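Local coordinates for protein probable 2-oxoacid ferredoxin oxidoreductase, alpha chain (Thermoplasma acidophilum, PDB 3JU3) that probably takes part in ferredoxin-dependent oxidative decarboxylation of 2-oxoacids to acyl-CoA, this piece of the alpha chain being its pyruvate:ferredoxin oxidoreductase core domain II, at residues A[23-26]-A[27-31]; A[101-104]-A[105-109]. All blocks are in the same frame, centred on the assembly; numbering follows the deposited sequence.

Interaction 1. Residues A[23-26]-A[27-31]; sequences SQKG and PILDV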
loop_
_atom_site.group_PDB
_atom_site.type_symbol
_atom_site.label_atom_id
_atom_site.label_comp_id
_atom_site.label_asym_id
_atom_site.label_seq_id
_atom_site.Cartn_x
_atom_site.Cartn_y
_atom_site.Cartn_z
ATOM N N SER A 23 -2.363 -10.354 2.889
ATOM C CA SER A 23 -1.018 -10.689 2.453
ATOM C C SER A 23 -0.085 -11.265 3.550
ATOM O O SER A 23 0.913 -11.915 3.222
ATOM C CB SER A 23 -0.372 -9.465 1.793
ATOM O OG SER A 23 -0.039 -8.523 2.811
ATOM N N GLN A 24 -0.406 -11.046 4.829
ATOM C CA GLN A 24 0.509 -11.457 5.917
ATOM C C GLN A 24 0.326 -12.930 6.297
ATOM O O GLN A 24 1.032 -13.465 7.188
ATOM C CB GLN A 24 0.334 -10.551 7.140
ATOM C CG GLN A 24 0.817 -9.134 6.899
ATOM C CD GLN A 24 2.259 -9.117 6.357
ATOM O OE1 GLN A 24 2.485 -8.740 5.221
ATOM N NE2 GLN A 24 3.211 -9.568 7.162
ATOM N N LYS A 25 -0.560 -13.619 5.569
ATOM C CA LYS A 25 -0.814 -15.028 5.877
ATOM C C LYS A 25 0.493 -15.785 5.869
ATOM O O LYS A 25 0.798 -16.499 6.829
ATOM C CB LYS A 25 -1.813 -15.711 4.930
ATOM C CG LYS A 25 -2.000 -17.155 5.295
ATOM C CD LYS A 25 -3.071 -17.896 4.505
ATOM C CE LYS A 25 -2.462 -18.685 3.357
ATOM N NZ LYS A 25 -3.448 -19.602 2.707
ATOM N N GLY A 26 1.240 -15.680 4.783
ATOM C CA GLY A 26 2.461 -16.514 4.619
ATOM C C GLY A 26 3.555 -16.229 5.663
ATOM O O GLY A 26 4.119 -17.147 6.256
ATOM N N PRO A 27 3.858 -14.955 5.898
ATOM C CA PRO A 27 4.775 -14.596 6.963
ATOM C C PRO A 27 4.402 -15.216 8.345
ATOM O O PRO A 27 5.271 -15.731 9.056
ATOM C CB PRO A 27 4.645 -13.075 6.991
ATOM C CG PRO A 27 4.523 -12.719 5.533
ATOM C CD PRO A 27 3.491 -13.777 5.078
ATOM N N ILE A 28 3.129 -15.152 8.716
ATOM C CA ILE A 28 2.685 -15.742 9.983
ATOM C C ILE A 28 2.914 -17.265 10.021
ATOM O O ILE A 28 3.407 -17.802 11.018
ATOM C CB ILE A 28 1.206 -15.454 10.246
ATOM C CG1 ILE A 28 1.002 -13.960 10.475
ATOM C CG2 ILE A 28 0.722 -16.263 11.475
ATOM C CD1 ILE A 28 -0.345 -13.640 11.004
ATOM N N LEU A 29 2.576 -17.944 8.930
ATOM C CA LEU A 29 2.684 -19.389 8.876
ATOM C C LEU A 29 4.122 -19.873 9.084
ATOM O O LEU A 29 4.350 -20.894 9.761
ATOM C CB LEU A 29 2.055 -19.956 7.603
ATOM C CG LEU A 29 0.526 -19.977 7.504
ATOM C CD1 LEU A 29 0.118 -20.479 6.125
ATOM C CD2 LEU A 29 -0.146 -20.861 8.602
ATOM N N ASP A 30 5.083 -19.137 8.531
ATOM C CA ASP A 30 6.492 -19.366 8.847
ATOM C C ASP A 30 6.872 -19.068 10.306
ATOM O O ASP A 30 7.723 -19.766 10.858
ATOM C CB ASP A 30 7.398 -18.524 7.944
ATOM C CG ASP A 30 7.295 -18.904 6.484
ATOM O OD1 ASP A 30 6.810 -20.014 6.147
ATOM O OD2 ASP A 30 7.700 -18.060 5.663
ATOM N N VAL A 31 6.295 -18.021 10.910
ATOM C CA VAL A 31 6.593 -17.710 12.308
ATOM C C VAL A 31 6.091 -18.841 13.202
ATOM O O VAL A 31 6.746 -19.191 14.219
ATOM C CB VAL A 31 6.000 -16.362 12.759
ATOM C CG1 VAL A 31 6.254 -16.127 14.271
ATOM C CG2 VAL A 31 6.628 -15.252 11.984
HETATM O O HOH W 1 4.221 -19.814 4.452
#

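Interaction 2. Residues A[101-104]-A[105-109]; sequences RHMT and EDEIL. With EDO (1,2-ethanediol), chain B.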
loop_
_atom_site.group_PDB
_atom_site.type_symbol
_atom_site.label_atom_id
_atom_site.label_comp_id
_atom_site.label_asym_id
_atom_site.label_seq_id
_atom_site.Cartn_x
_atom_site.Cartn_y
_atom_site.Cartn_z
ATOM N N ARG A 101 7.296 -0.431 6.390
ATOM C CA ARG A 101 7.204 -1.782 5.819
ATOM C C ARG A 101 6.541 -2.756 6.834
ATOM O O ARG A 101 6.503 -2.463 8.051
ATOM C CB ARG A 101 8.609 -2.291 5.492
ATOM C CG ARG A 101 9.600 -2.148 6.648
ATOM C CD ARG A 101 10.857 -2.973 6.405
ATOM N NE ARG A 101 11.827 -2.865 7.501
ATOM C CZ ARG A 101 11.758 -3.566 8.635
ATOM N NH1 ARG A 101 10.755 -4.428 8.825
ATOM N NH2 ARG A 101 12.682 -3.403 9.584
ATOM N N HIS A 102 6.037 -3.890 6.347
ATOM C CA HIS A 102 5.678 -4.995 7.237
ATOM C C HIS A 102 6.945 -5.424 7.970
ATOM O O HIS A 102 8.057 -5.212 7.459
ATOM C CB HIS A 102 5.101 -6.179 6.454
ATOM C CG HIS A 102 3.830 -5.864 5.731
ATOM N ND1 HIS A 102 2.642 -5.622 6.388
ATOM C CD2 HIS A 102 3.563 -5.741 4.409
ATOM C CE1 HIS A 102 1.697 -5.370 5.501
ATOM N NE2 HIS A 102 2.227 -5.438 4.293
HETATM N N MSE A 103 6.796 -5.985 9.167
HETATM C CA MSE A 103 7.942 -6.509 9.895
HETATM C C MSE A 103 8.485 -7.754 9.193
HETATM O O MSE A 103 7.750 -8.426 8.461
HETATM C CB MSE A 103 7.535 -6.883 11.308
HETATM C CG MSE A 103 7.493 -5.752 12.301
HETATM SE SE MSE A 103 7.009 -6.551 14.035
HETATM C CE MSE A 103 6.562 -4.883 14.958
ATOM N N THR A 104 9.765 -8.058 9.419
ATOM C CA THR A 104 10.339 -9.339 8.995
ATOM C C THR A 104 9.869 -10.506 9.911
ATOM O O THR A 104 9.365 -10.275 11.016
ATOM C CB THR A 104 11.879 -9.282 8.951
ATOM O OG1 THR A 104 12.385 -9.088 10.276
ATOM C CG2 THR A 104 12.361 -8.133 8.044
ATOM N N GLU A 105 10.024 -11.747 9.438
ATOM C CA GLU A 105 9.686 -12.928 10.237
ATOM C C GLU A 105 10.391 -12.953 11.580
ATOM O O GLU A 105 9.800 -13.337 12.589
ATOM C CB GLU A 105 9.965 -14.223 9.478
ATOM C CG GLU A 105 8.729 -14.781 8.793
ATOM C CD GLU A 105 8.667 -14.425 7.320
ATOM O OE1 GLU A 105 8.479 -15.349 6.496
ATOM O OE2 GLU A 105 8.824 -13.226 6.970
ATOM N N ASP A 106 11.657 -12.553 11.580
ATOM C CA ASP A 106 12.429 -12.436 12.806
ATOM C C ASP A 106 11.867 -11.351 13.723
ATOM O O ASP A 106 11.842 -11.527 14.937
ATOM C CB ASP A 106 13.910 -12.177 12.492
ATOM C CG ASP A 106 14.538 -13.281 11.641
ATOM O OD1 ASP A 106 13.919 -14.365 11.495
ATOM O OD2 ASP A 106 15.660 -13.067 11.122
ATOM N N GLU A 107 11.419 -10.235 13.142
ATOM C CA GLU A 107 10.808 -9.160 13.924
ATOM C C GLU A 107 9.456 -9.563 14.467
ATOM O O GLU A 107 9.113 -9.224 15.604
ATOM C CB GLU A 107 10.687 -7.872 13.115
ATOM C CG GLU A 107 11.989 -7.091 13.014
ATOM C CD GLU A 107 11.908 -5.933 12.037
ATOM O OE1 GLU A 107 10.840 -5.755 11.403
ATOM O OE2 GLU A 107 12.913 -5.201 11.905
ATOM N N ILE A 108 8.692 -10.289 13.655
ATOM C CA ILE A 108 7.391 -10.768 14.067
ATOM C C ILE A 108 7.583 -11.780 15.208
ATOM O O ILE A 108 6.901 -11.712 16.239
ATOM C CB ILE A 108 6.588 -11.430 12.883
ATOM C CG1 ILE A 108 6.252 -10.398 11.799
ATOM C CG2 ILE A 108 5.290 -12.104 13.404
ATOM C CD1 ILE A 108 5.579 -11.008 10.583
ATOM N N LEU A 109 8.513 -12.712 15.002
ATOM C CA LEU A 109 8.863 -13.720 16.014
ATOM C C LEU A 109 9.202 -13.011 17.336
ATOM O O LEU A 109 8.641 -13.340 18.403
ATOM C CB LEU A 109 10.033 -14.578 15.508
ATOM C CG LEU A 109 10.543 -15.792 16.273
ATOM C CD1 LEU A 109 9.388 -16.683 16.624
ATOM C CD2 LEU A 109 11.526 -16.573 15.408
HETATM C C1 EDO B . 9.008 -6.527 3.610
HETATM O O1 EDO B . 9.833 -5.419 3.239
HETATM C C2 EDO B . 9.426 -7.049 4.987
HETATM O O2 EDO B . 10.403 -6.187 5.600
#

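Interaction 1. Residues A[23-26]-A[27-31]
The side-chain amide of Q24 has the pyrrolidine ring of P27 on one side of its plane and the imidazole of H102 on the other. NE2 of Q24 makes the approach to P27, lying 3.8 Å from CG of that proline, and the two side chains cross at about a right angle. CG of Q24 stands beside the backbone N (chi1 -68°), and a single bend at chi2, -52°, turns the amide toward P27. Glutamine suits the place because its flat amide can lie between the proline ring and the imidazole.

Beneath lies the first turn of helix 25-37. P27 fits because an early helical position can do without a backbone N-H, and its CD rests 3.3 Å from Q24 O. That carbonyl is instead bonded by I28 N at 3.1 Å, almost straight at 169°. L29 N bonds to K25 O and D30 N to G26 O in the same helical fashion. A water donates both to G26 O and, at 3.1 Å, to D30 OD1, joining the carboxylate to the turn.

On another side of the helix, CG of K25 lies 4.0 Å from CD1 of L29. The first torsion of K25 sets CG anti to the backbone N, and the chain bends further out, at chi3; its charged end makes a cation-pi contact with Y46.

This turn opens the helical arm of a beta-alpha-beta crossover from strand 16-21 to strand 42-47. I28 packs on F18 and T20 of the first strand, K25, I28 and L29 reach L44 of the second, and V31 leans on helix 105-117.

Interaction 2. Residues A[101-104]-A[105-109]
Extended backbone through R101-T104 turns abruptly into helix 105-117 at E105, and T104 and E107 join across the turn as a capping box. T104 occupies the N-cap: its OG1 accepts from E107 N at 3.2 Å, while T104 N donates back to OE1 of E107, also at 3.2 Å. Threonine suits the place because OG1, lying between the backbone N and the carbonyl carbon (chi1 65°), is turned to this first-turn amide and can accept from it. Glutamate is the usual partner three residues on, being long enough to return to the N-cap amide. T104 O in turn takes I108 N at 2.7 Å, starting the regular helical bonding.

The same carboxylate holds R101. The guanidinium meets it end-on and nearly coplanar, 23° between the planes, with NH1 to OE1 at 2.9 Å and NH2 to OE2 at 2.9 Å. OE2 uses its syn lone pair; NH1 comes to OE1 from the syn side too, but 22° out of the carboxylate plane. T104 N reaches OE1 from above that plane, on the same face as NH1, so three N-H groups fix the rotation of E107 and would probably favour its negative charge. An extended chain from CG to NE carries R101 across, and NH1 also bonds the carbonyl of the next residue, H102 O, which helps hold the guanidinium in place. A 1,2-ethanediol, probably from the crystallisation liquor, donates through O2 to that carbonyl as well.

Below the polar network, the selenomethionine M103 and I108 supply the apolar side, and both pack on I95 of strand 93-95. CB of M103 lies 3.8 Å from CG1 of I108, while its SE ends 3.7 Å from E107 O.

Interactions 1 and 2, their centres 10 Å apart, lie at the starts of two helices that pack against each other. An apolar contact joins V31 CG2 to I108 CG2, at 3.7 Å. At the border, P27 O lies 3.6 Å from E105 CG, and D30 OD2 comes within 2.9 Å of E105 OE1, a closeness that would probably raise the pKa of one of them. Q24 OE1 approaches CG of H102 to 3.2 Å. S23 OG and H102 NE2 both bond to N74 OD1 of the second subunit, so the two contacts converge on one interface. The side chain of Q24 lies about 4 Å from another 1,2-ethanediol, probably from the crystallisation liquor.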